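Local coordinates for Serine/threonine-protein acetyltransferase HopZ1a (Pseudomonas syringae pv. syringae, PDB 5KLP) that acetylates serine, threonine and lysine residues of host proteins with acetyl-CoA once inositol hexakisphosphate is bound, impairing the plant's microtubule network and immunity, at residues I109-C114 and K122-A127; P144-G149 and E179-A184; I198-N203 and V258-H263; S223-R228 and H248-A253. The protein carries 10 engineered substitutions. All blocks are in the same frame, centred on the assembly; numbering follows the deposited sequence.

Contact 1: I109-C114 and K122-A127; sequences IFPQTC and KHHVMA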
# COMPACT_ATOMS: atom_id res chain seq x y z
N ILE A 109 -8.39 3.25 1.58
CA ILE A 109 -7.52 3.67 0.48
C ILE A 109 -8.04 4.99 -0.06
O ILE A 109 -9.23 5.15 -0.31
CB ILE A 109 -7.48 2.62 -0.64
CG1 ILE A 109 -6.94 1.29 -0.09
CG2 ILE A 109 -6.63 3.11 -1.83
CD1 ILE A 109 -7.04 0.13 -1.07
N PHE A 110 -7.15 5.96 -0.23
CA PHE A 110 -7.59 7.26 -0.71
C PHE A 110 -6.45 7.93 -1.45
O PHE A 110 -5.29 7.67 -1.16
CB PHE A 110 -8.09 8.13 0.45
CG PHE A 110 -7.08 8.32 1.55
CD1 PHE A 110 -6.16 9.35 1.50
CD2 PHE A 110 -7.05 7.46 2.63
CE1 PHE A 110 -5.21 9.53 2.53
CE2 PHE A 110 -6.10 7.62 3.66
CZ PHE A 110 -5.19 8.66 3.61
N PRO A 111 -6.79 8.79 -2.41
CA PRO A 111 -5.76 9.54 -3.13
C PRO A 111 -5.30 10.73 -2.30
O PRO A 111 -5.96 11.05 -1.30
CB PRO A 111 -6.49 9.98 -4.40
CG PRO A 111 -7.91 10.20 -3.91
CD PRO A 111 -8.14 9.10 -2.90
N GLN A 112 -4.20 11.36 -2.69
CA GLN A 112 -3.76 12.59 -2.06
C GLN A 112 -4.50 13.79 -2.64
O GLN A 112 -4.97 13.73 -3.77
CB GLN A 112 -2.26 12.79 -2.22
CG GLN A 112 -1.44 11.60 -1.77
CD GLN A 112 -1.57 11.33 -0.29
OE1 GLN A 112 -1.65 12.25 0.52
NE2 GLN A 112 -1.61 10.06 0.08
N THR A 113 -4.57 14.87 -1.88
CA THR A 113 -5.24 16.08 -2.35
C THR A 113 -4.28 17.28 -2.41
O THR A 113 -3.44 17.47 -1.54
CB THR A 113 -6.43 16.41 -1.44
OG1 THR A 113 -7.33 15.30 -1.42
CG2 THR A 113 -7.14 17.67 -1.90
N CYS A 114 -4.38 18.07 -3.47
CA CYS A 114 -3.64 19.32 -3.57
C CYS A 114 -4.32 20.39 -2.71
O CYS A 114 -5.48 20.70 -2.92
CB CYS A 114 -3.58 19.75 -5.03
SG CYS A 114 -2.83 21.36 -5.28
N LYS A 122 -4.36 11.21 -7.22
CA LYS A 122 -3.90 9.84 -7.16
C LYS A 122 -2.83 9.70 -6.05
O LYS A 122 -3.05 10.15 -4.92
CB LYS A 122 -3.35 9.39 -8.53
CG LYS A 122 -4.33 9.58 -9.72
CD LYS A 122 -5.70 8.94 -9.45
CE LYS A 122 -6.76 9.32 -10.50
NZ LYS A 122 -7.31 10.70 -10.34
N HIS A 123 -1.67 9.12 -6.37
CA HIS A 123 -0.63 8.88 -5.35
C HIS A 123 -1.19 8.25 -4.07
O HIS A 123 -0.88 8.69 -2.95
CB HIS A 123 0.09 10.18 -4.98
CG HIS A 123 0.93 10.73 -6.10
ND1 HIS A 123 0.39 11.43 -7.16
CD2 HIS A 123 2.26 10.65 -6.33
CE1 HIS A 123 1.36 11.77 -7.99
NE2 HIS A 123 2.50 11.31 -7.50
N HIS A 124 -2.01 7.23 -4.26
CA HIS A 124 -2.76 6.62 -3.17
C HIS A 124 -1.93 6.05 -2.03
O HIS A 124 -0.80 5.61 -2.22
CB HIS A 124 -3.64 5.51 -3.74
CG HIS A 124 -4.74 6.00 -4.62
ND1 HIS A 124 -4.51 6.59 -5.84
CD2 HIS A 124 -6.08 6.04 -4.43
CE1 HIS A 124 -5.66 6.94 -6.39
NE2 HIS A 124 -6.63 6.62 -5.55
N VAL A 125 -2.51 6.06 -0.84
CA VAL A 125 -1.92 5.36 0.30
C VAL A 125 -3.01 4.54 0.95
O VAL A 125 -4.19 4.65 0.60
CB VAL A 125 -1.31 6.32 1.32
CG1 VAL A 125 -0.17 7.12 0.67
CG2 VAL A 125 -2.39 7.24 1.89
N MSE A 126 -2.61 3.70 1.90
CA MSE A 126 -3.52 2.86 2.66
C MSE A 126 -3.46 3.27 4.11
O MSE A 126 -2.36 3.39 4.67
CB MSE A 126 -3.16 1.38 2.50
CG MSE A 126 -4.22 0.41 3.00
SE MSE A 126 -4.14 0.06 4.92
CE MSE A 126 -2.33 -0.73 4.99
N ALA A 127 -4.62 3.48 4.74
CA ALA A 127 -4.64 3.73 6.18
C ALA A 127 -5.31 2.58 6.91
O ALA A 127 -6.41 2.17 6.55
CB ALA A 127 -5.33 5.05 6.50

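Contact 2: P144-G149 and E179-A184; sequences PAVIVG and ETQAAA. Engineered in segment 179-184: Ala183 (natural residue Gln), Ala184 (natural residue Lys).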
# COMPACT_ATOMS: atom_id res chain seq x y z
N PRO A 144 3.48 3.54 0.13
CA PRO A 144 4.24 2.57 -0.67
C PRO A 144 5.42 3.19 -1.42
O PRO A 144 6.32 2.46 -1.84
CB PRO A 144 3.20 2.05 -1.67
CG PRO A 144 1.89 2.37 -1.06
CD PRO A 144 2.10 3.68 -0.35
N ALA A 145 5.40 4.50 -1.63
CA ALA A 145 6.53 5.14 -2.32
C ALA A 145 7.35 5.93 -1.30
O ALA A 145 7.97 5.33 -0.42
CB ALA A 145 6.05 6.03 -3.47
N VAL A 146 7.34 7.26 -1.38
CA VAL A 146 8.12 8.06 -0.44
C VAL A 146 7.26 9.16 0.17
O VAL A 146 6.31 9.65 -0.45
CB VAL A 146 9.35 8.70 -1.11
CG1 VAL A 146 10.35 7.63 -1.51
CG2 VAL A 146 8.94 9.55 -2.33
N ILE A 147 7.57 9.53 1.41
CA ILE A 147 6.82 10.57 2.10
C ILE A 147 7.02 11.94 1.47
O ILE A 147 6.07 12.70 1.28
CB ILE A 147 7.19 10.63 3.60
CG1 ILE A 147 6.64 9.39 4.32
CG2 ILE A 147 6.64 11.90 4.24
CD1 ILE A 147 7.13 9.25 5.77
N VAL A 148 8.26 12.25 1.12
CA VAL A 148 8.59 13.62 0.75
C VAL A 148 8.32 13.93 -0.72
O VAL A 148 7.56 14.85 -1.02
CB VAL A 148 10.06 13.94 1.08
CG1 VAL A 148 10.47 15.26 0.46
CG2 VAL A 148 10.24 13.95 2.61
N GLY A 149 8.92 13.15 -1.62
CA GLY A 149 8.72 13.35 -3.04
C GLY A 149 9.76 14.25 -3.66
O GLY A 149 10.20 15.22 -3.04
N GLU A 179 6.84 4.66 5.63
CA GLU A 179 7.32 4.77 4.27
C GLU A 179 7.99 3.47 3.85
O GLU A 179 9.02 3.12 4.41
CB GLU A 179 8.29 5.95 4.16
CG GLU A 179 9.04 6.04 2.83
CD GLU A 179 10.06 7.17 2.82
OE1 GLU A 179 9.62 8.34 2.75
OE2 GLU A 179 11.29 6.89 2.90
N THR A 180 7.45 2.76 2.86
CA THR A 180 8.08 1.47 2.52
C THR A 180 9.08 1.57 1.36
O THR A 180 10.05 0.81 1.34
CB THR A 180 7.02 0.39 2.16
OG1 THR A 180 6.46 0.67 0.88
CG2 THR A 180 5.90 0.35 3.20
N GLN A 181 8.89 2.52 0.45
CA GLN A 181 9.70 2.63 -0.79
C GLN A 181 9.63 1.39 -1.66
O GLN A 181 10.56 1.11 -2.44
CB GLN A 181 11.18 2.93 -0.47
CG GLN A 181 11.39 4.15 0.46
CD GLN A 181 12.86 4.49 0.69
OE1 GLN A 181 13.75 3.98 -0.00
NE2 GLN A 181 13.12 5.36 1.67
N ALA A 182 8.55 0.62 -1.55
CA ALA A 182 8.43 -0.57 -2.38
C ALA A 182 8.13 -0.19 -3.84
O ALA A 182 8.61 -0.84 -4.77
CB ALA A 182 7.35 -1.52 -1.82
N ALA A 183 7.34 0.87 -4.04
CA ALA A 183 6.94 1.30 -5.38
C ALA A 183 8.02 2.16 -6.02
O ALA A 183 8.48 3.13 -5.42
CB ALA A 183 5.63 2.08 -5.33
N ALA A 184 8.39 1.82 -7.25
CA ALA A 184 9.42 2.56 -7.98
C ALA A 184 8.85 3.81 -8.64
O ALA A 184 9.57 4.75 -8.92
CB ALA A 184 10.08 1.67 -9.01

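Contact 3: I198-N203 and V258-H263; sequences IKAHKN and VDFYKH. With IHP (inositol hexakisphosphate), chain D.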
# COMPACT_ATOMS: atom_id res chain seq x y z
N ILE A 198 -4.85 -5.69 2.27
CA ILE A 198 -4.97 -7.14 2.48
C ILE A 198 -3.87 -7.65 3.43
O ILE A 198 -4.14 -8.48 4.32
CB ILE A 198 -4.89 -7.92 1.15
CG1 ILE A 198 -6.01 -7.47 0.21
CG2 ILE A 198 -4.98 -9.44 1.42
CD1 ILE A 198 -5.91 -8.04 -1.20
N LYS A 199 -2.64 -7.18 3.24
CA LYS A 199 -1.53 -7.64 4.10
C LYS A 199 -1.71 -7.14 5.54
O LYS A 199 -1.34 -7.83 6.49
CB LYS A 199 -0.18 -7.17 3.56
CG LYS A 199 0.18 -7.74 2.19
CD LYS A 199 0.00 -9.26 2.15
CE LYS A 199 0.50 -9.85 0.85
NZ LYS A 199 0.23 -11.30 0.78
N ALA A 200 -2.27 -5.95 5.69
CA ALA A 200 -2.51 -5.38 7.01
C ALA A 200 -3.53 -6.23 7.76
O ALA A 200 -3.44 -6.42 8.96
CB ALA A 200 -2.99 -3.97 6.90
N HIS A 201 -4.52 -6.71 7.01
CA HIS A 201 -5.52 -7.61 7.56
C HIS A 201 -4.89 -8.94 7.93
O HIS A 201 -5.10 -9.45 9.02
CB HIS A 201 -6.66 -7.83 6.55
CG HIS A 201 -7.75 -8.72 7.06
ND1 HIS A 201 -8.08 -8.81 8.40
CD2 HIS A 201 -8.59 -9.57 6.41
CE1 HIS A 201 -9.07 -9.66 8.55
NE2 HIS A 201 -9.40 -10.14 7.37
N LYS A 202 -4.10 -9.51 7.02
CA LYS A 202 -3.46 -10.80 7.29
C LYS A 202 -2.52 -10.72 8.49
O LYS A 202 -2.35 -11.69 9.22
CB LYS A 202 -2.68 -11.32 6.09
CG LYS A 202 -3.52 -11.86 4.95
CD LYS A 202 -2.63 -12.54 3.91
CE LYS A 202 -3.45 -13.38 2.93
NZ LYS A 202 -3.68 -12.77 1.61
N ASN A 203 -1.94 -9.55 8.71
CA ASN A 203 -1.02 -9.35 9.82
C ASN A 203 -1.65 -8.46 10.89
O ASN A 203 -0.97 -7.64 11.50
CB ASN A 203 0.29 -8.76 9.31
CG ASN A 203 1.01 -9.69 8.34
OD1 ASN A 203 1.75 -10.58 8.76
ND2 ASN A 203 0.79 -9.50 7.05
N VAL A 258 7.72 -8.84 6.06
CA VAL A 258 8.28 -8.94 4.71
C VAL A 258 7.19 -8.92 3.63
O VAL A 258 7.44 -8.55 2.48
CB VAL A 258 9.16 -10.21 4.57
CG1 VAL A 258 8.31 -11.48 4.70
CG2 VAL A 258 9.95 -10.19 3.26
N ASP A 259 5.97 -9.28 4.03
CA ASP A 259 4.78 -9.21 3.16
C ASP A 259 4.75 -7.94 2.34
O ASP A 259 4.38 -7.94 1.17
CB ASP A 259 3.51 -9.25 4.01
CG ASP A 259 3.38 -10.51 4.83
OD1 ASP A 259 4.34 -10.84 5.58
OD2 ASP A 259 2.30 -11.12 4.78
N PHE A 260 5.16 -6.84 2.97
CA PHE A 260 5.00 -5.52 2.36
C PHE A 260 6.07 -5.22 1.32
O PHE A 260 6.05 -4.17 0.69
CB PHE A 260 4.97 -4.45 3.47
CG PHE A 260 3.69 -4.48 4.26
CD1 PHE A 260 3.51 -5.41 5.28
CD2 PHE A 260 2.62 -3.63 3.92
CE1 PHE A 260 2.31 -5.46 5.99
CE2 PHE A 260 1.42 -3.67 4.62
CZ PHE A 260 1.27 -4.60 5.66
N TYR A 261 6.97 -6.17 1.09
CA TYR A 261 8.02 -5.96 0.10
C TYR A 261 7.98 -6.96 -1.04
O TYR A 261 8.80 -6.90 -1.95
CB TYR A 261 9.41 -5.97 0.79
CG TYR A 261 9.65 -4.67 1.51
CD1 TYR A 261 10.11 -3.56 0.81
CD2 TYR A 261 9.31 -4.51 2.85
CE1 TYR A 261 10.28 -2.34 1.44
CE2 TYR A 261 9.48 -3.29 3.50
CZ TYR A 261 9.98 -2.21 2.79
OH TYR A 261 10.14 -0.99 3.40
N LYS A 262 7.00 -7.86 -1.02
CA LYS A 262 6.87 -8.88 -2.05
C LYS A 262 6.70 -8.32 -3.48
O LYS A 262 7.10 -8.95 -4.45
CB LYS A 262 5.68 -9.80 -1.73
CG LYS A 262 5.92 -10.74 -0.58
CD LYS A 262 4.76 -11.71 -0.40
CE LYS A 262 4.75 -12.79 -1.50
NZ LYS A 262 3.71 -13.84 -1.26
N HIS A 263 6.08 -7.14 -3.60
CA HIS A 263 5.86 -6.54 -4.93
C HIS A 263 6.80 -5.39 -5.22
O HIS A 263 6.56 -4.61 -6.15
CB HIS A 263 4.40 -6.08 -5.04
CG HIS A 263 3.43 -7.20 -4.87
ND1 HIS A 263 3.35 -8.25 -5.77
CD2 HIS A 263 2.56 -7.49 -3.88
CE1 HIS A 263 2.44 -9.11 -5.35
NE2 HIS A 263 1.95 -8.68 -4.20
C1 IHP D . -3.02 -15.39 -2.73
C2 IHP D . -2.20 -14.02 -2.84
C3 IHP D . -0.87 -13.89 -3.67
C4 IHP D . -0.36 -15.27 -4.31
C5 IHP D . -0.87 -16.57 -3.71
C6 IHP D . -2.39 -16.44 -3.72
O11 IHP D . -3.14 -15.81 -1.50
P1 IHP D . -4.52 -16.13 -0.57
O21 IHP D . -4.29 -15.67 0.87
O31 IHP D . -4.81 -17.63 -0.56
O41 IHP D . -5.79 -15.44 -1.06
O12 IHP D . -2.06 -13.38 -1.63
P2 IHP D . -2.81 -11.88 -1.47
O22 IHP D . -4.33 -12.03 -1.70
O32 IHP D . -2.58 -11.19 -0.12
O42 IHP D . -2.31 -10.96 -2.62
O13 IHP D . 0.00 -13.41 -2.88
P3 IHP D . 0.93 -12.01 -2.80
O23 IHP D . 0.22 -10.66 -2.76
O33 IHP D . 1.48 -12.33 -1.42
O43 IHP D . 2.05 -11.94 -3.84
O14 IHP D . 0.97 -15.31 -4.41
P4 IHP D . 1.77 -14.97 -5.79
O24 IHP D . 1.87 -13.46 -6.01
O34 IHP D . 3.18 -15.59 -5.81
O44 IHP D . 1.02 -15.55 -7.00
O15 IHP D . -0.30 -16.95 -2.55
P5 IHP D . 0.70 -18.33 -2.41
O25 IHP D . 1.11 -18.85 -3.79
O35 IHP D . 2.00 -17.98 -1.64
O45 IHP D . 0.01 -19.48 -1.68
O16 IHP D . -2.95 -17.64 -3.55
P6 IHP D . -4.34 -18.12 -4.27
O26 IHP D . -4.44 -17.56 -5.68
O36 IHP D . -4.43 -19.66 -4.33
O46 IHP D . -5.56 -17.64 -3.47
O HOH W 1 1.15 -12.64 3.07
O HOH W 2 3.94 -12.13 7.77

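Contact 4: S223-R228 and H248-A253; sequences SESRAR and HAAFGA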
# COMPACT_ATOMS: atom_id res chain seq x y z
N SER A 223 13.05 6.07 16.78
CA SER A 223 14.27 6.80 17.10
C SER A 223 15.42 6.55 16.11
O SER A 223 16.27 7.42 15.94
CB SER A 223 14.73 6.43 18.52
OG SER A 223 14.95 5.04 18.64
N GLU A 224 15.46 5.38 15.47
CA GLU A 224 16.44 5.12 14.40
C GLU A 224 15.80 5.07 13.01
O GLU A 224 16.43 5.43 12.01
CB GLU A 224 17.22 3.82 14.66
CG GLU A 224 16.34 2.61 14.89
CD GLU A 224 16.45 2.08 16.30
OE1 GLU A 224 17.15 2.71 17.12
OE2 GLU A 224 15.82 1.04 16.59
N SER A 225 14.57 4.59 12.93
CA SER A 225 13.95 4.28 11.64
C SER A 225 13.54 5.53 10.87
O SER A 225 13.65 5.57 9.64
CB SER A 225 12.73 3.37 11.84
OG SER A 225 12.21 2.92 10.60
N ARG A 226 13.08 6.55 11.58
CA ARG A 226 12.60 7.78 10.94
C ARG A 226 13.71 8.43 10.11
O ARG A 226 13.46 8.95 9.03
CB ARG A 226 12.07 8.75 12.00
CG ARG A 226 11.51 10.05 11.45
CD ARG A 226 10.72 10.75 12.54
NE ARG A 226 10.20 12.03 12.10
CZ ARG A 226 8.99 12.49 12.41
NH1 ARG A 226 8.18 11.76 13.17
NH2 ARG A 226 8.60 13.67 11.95
N ALA A 227 14.94 8.38 10.63
CA ALA A 227 16.09 8.96 9.95
C ALA A 227 16.42 8.24 8.63
O ALA A 227 17.11 8.80 7.78
CB ALA A 227 17.32 8.94 10.89
N ARG A 228 15.92 7.02 8.47
CA ARG A 228 16.18 6.23 7.27
C ARG A 228 15.18 6.53 6.14
O ARG A 228 15.33 6.04 5.02
CB ARG A 228 16.13 4.73 7.61
CG ARG A 228 17.24 4.26 8.54
CD ARG A 228 16.92 2.87 9.12
NE ARG A 228 17.86 2.51 10.18
CZ ARG A 228 17.56 1.78 11.25
NH1 ARG A 228 16.34 1.31 11.42
NH2 ARG A 228 18.50 1.52 12.15
N HIS A 248 4.19 10.35 13.75
CA HIS A 248 5.33 9.46 13.69
C HIS A 248 5.62 9.02 12.26
O HIS A 248 4.75 9.05 11.38
CB HIS A 248 5.12 8.23 14.57
CG HIS A 248 4.68 8.56 15.96
ND1 HIS A 248 5.57 8.88 16.96
CD2 HIS A 248 3.45 8.64 16.51
CE1 HIS A 248 4.91 9.13 18.08
NE2 HIS A 248 3.62 8.99 17.83
N ALA A 249 6.86 8.58 12.05
CA ALA A 249 7.24 8.02 10.78
C ALA A 249 8.35 6.99 10.95
O ALA A 249 9.20 7.12 11.83
CB ALA A 249 7.68 9.14 9.83
N ALA A 250 8.35 5.98 10.09
CA ALA A 250 9.39 4.97 10.11
C ALA A 250 9.50 4.33 8.74
O ALA A 250 8.61 4.46 7.89
CB ALA A 250 9.12 3.91 11.17
N PHE A 251 10.62 3.64 8.53
CA PHE A 251 10.83 2.91 7.30
C PHE A 251 10.17 1.56 7.40
O PHE A 251 10.23 0.90 8.45
CB PHE A 251 12.33 2.78 7.02
CG PHE A 251 12.62 2.00 5.78
CD1 PHE A 251 12.26 2.49 4.54
CD2 PHE A 251 13.28 0.78 5.85
CE1 PHE A 251 12.54 1.78 3.40
CE2 PHE A 251 13.57 0.07 4.70
CZ PHE A 251 13.19 0.57 3.48
N GLY A 252 9.53 1.15 6.31
CA GLY A 252 8.72 -0.06 6.28
C GLY A 252 9.38 -1.33 6.82
O GLY A 252 8.80 -2.02 7.65
N ALA A 253 10.60 -1.61 6.36
CA ALA A 253 11.29 -2.84 6.76
C ALA A 253 11.56 -2.92 8.26
O ALA A 253 11.70 -4.01 8.80
CB ALA A 253 12.60 -2.99 6.00

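Contact 1: I109-C114 and K122-A127
Phe110 and Val125 form an antiparallel hydrogen-bonded pair between strands 105-110 and 125-130, neighbours in the mixed central sheet of this YopJ-family, clan CA fold. Val125 N donates to Phe110 O at 3.2 Å; the return bond, Phe110 N to Val125 O, is weak. On the same face of the sheet Val125 CG2 sits over the Phe110 ring, 4.0 Å from its centroid, while Ala127 CB meets that ring at its edge. The phenyl group reaches them because chi1 of 56° sets CG between the backbone N and the carbonyl carbon. Past the strand ends the two chains stay joined: Gln112 N gives Lys122 O a straight 2.8 Å bond, and Gln112, bent at chi2, brings NE2 round to a weak bond with His123 O. These two bonds hold the backbone around active-site His123 from the 109-114 side. The His123 ring has its own partners: ND1 bonds Leu121 O, and NE2 bonds a citrate probably left from crystallisation. Helix 153-167 touches both Gln112 and His123. Next in sequence, the imidazole of His124 is covered on one face by Pro111, whose CB stands 3.8 Å from the ring centroid.

Contact 2: P144-G149 and E179-A184
Glu179 lies across Ile147, and the crossing is oblique: Glu179 CB packs against Ile147 CG1 at 3.8 Å while the carboxylate reaches the backbone of the other loop. With CG anti to the backbone N (chi1 171°) and the chain extended, Glu179 OE1 lands 2.7 Å from Ile147 N. That bond is almost straight, 177° at the hydrogen, and comes in on the anti side of OE1, 26° out of the carboxylate plane. The second oxygen, Glu179 OE2, takes Gln181 NE2 at 2.7 Å, also on its anti side, with the acceptor close to the amide plane. Through its two oxygens one buried carboxylate thus fixes both a backbone N-H and a neighbouring amide. Gln181 CG touches Val146 CG1. Further along, backbone takes over. Ala183 N donates to Pro144 O at 2.9 Å, whereas Gln181 N to Ala145 O is weak and bent. Thr180 closes an ST turn, its OG1 accepting from Ala182 N and also bonding Tyr196. CB of the engineered Ala183 stands 4.4 Å from CB of both Pro144 and Ala145. These loops follow strands 138-143 and 175-179, the first beginning directly after active-site Glu143, the second holding CoA-site Ala184, engineered here; helix 189-202 packs on Pro144 through Tyr192 and Tyr196, and Thr230 of helix 230-238 gives Glu179 OE1 a second bond near strand 248-251.

Contact 3: I198-N203 and V258-H263
Lys199 and Asp259 come together beside the inositol hexakisphosphate pocket, where the end of helix 189-202 meets the short 3-10 turn 258-261. Among the direct hydrogen bonds, Asn203 ND2 uses both its protons: one goes to Lys199 O at 2.8 Å, the other nearly straight to Asp259 OD2 at 3.2 Å. The amide and carboxylate planes are 88° apart, and the donor arrives from above the carboxylate plane. Water-mediated links add to this, one water joining Lys199 NZ to Asp259 OD2, another joining Asn203 OD1 to Asp259 OD1. Packing comes from the stem of Lys199, whose CB lies over one face of the Phe260 ring, 4.0 Å from its centroid. Bending at chi2 (-50°) then carries the ammonium group to the ligand. Hydrogen bonds to inositol hexakisphosphate complete the list: Lys199 NZ spans its O33 at 2.7 Å and its O32, on two phosphates, Lys262 NZ shares O33, Lys202 NZ binds O32 at 2.6 Å, and His263 NE2 donates to O23 at the ring edge. Lysines from both segments thus converge on the same phosphates; they probably balance the phosphate charge, and the ligand ties helix to loop, consistent with its role in this allosteric enzyme.

Contact 4: S223-R228 and H248-A253
Ser225 points toward strand 248-251, and this is where the contact is tight. Ser225 OG lies anti to the backbone N (chi1 -173°), reaching Phe251 N to accept its bond at 2.7 Å, and it also touches Ala250 CB at 3.3 Å. The hydroxyl has a second partner in Asp254 OD2, so it bridges the strand's end and the short helix 252-255 that follows. Beside it Arg226 runs back along the strand, extended from CG to NE. Arg226 CB presses on Ala249 O at 3.3 Å, and further out Ala249 CB lies over one face of the guanidinium, offset toward the rim and 4.1 Å above the plane. Arg226 NH1 passes 3.7 Å from His248 CA and bonds Ala247 O. Two salt bridges answer the charge, to Glu235 through NH2 and to Glu222 through NH1; Glu222 also bonds His248 ND1. Toward solvent the fit slackens. Arg228 brings only its CB near the strand, 4.3 Å from Phe251 CB, before the rest of the chain turns off to a salt bridge with Asp254, and the Phe251 ring likewise leads away. The contact covers an edge of the sheet: the end of helix 222-225 and the residues after it, with helix 230-238 close by on Ala249, lie on 248-251, an edge strand of the mixed sheet in this alpha/beta YopJ-family fold.

Contacts 1, 2 and 4 follow the mixed sheet across its width: contact 1 joins strands 105-110 and 125-130, contact 2 the loops after strands 138-143 and 175-179, and contact 4 covers edge strand 248-251. Contact 2 lies between, its centre about 12 Å from those of contacts 1 and 4, packing Pro144 against Val125 and bonding Glu179 to Ala250 and Gly252. The centre of contact 3 sits about 15 Å from that of contact 2, where Tyr261 OH probably bonds Thr180 O. Along the chain contacts 1 and 2 come in series, and contact 4 is nested within the loop closed by contact 3. Continuous packing therefore connects the inositol hexakisphosphate pocket with the loops around active-site His123 and Glu143.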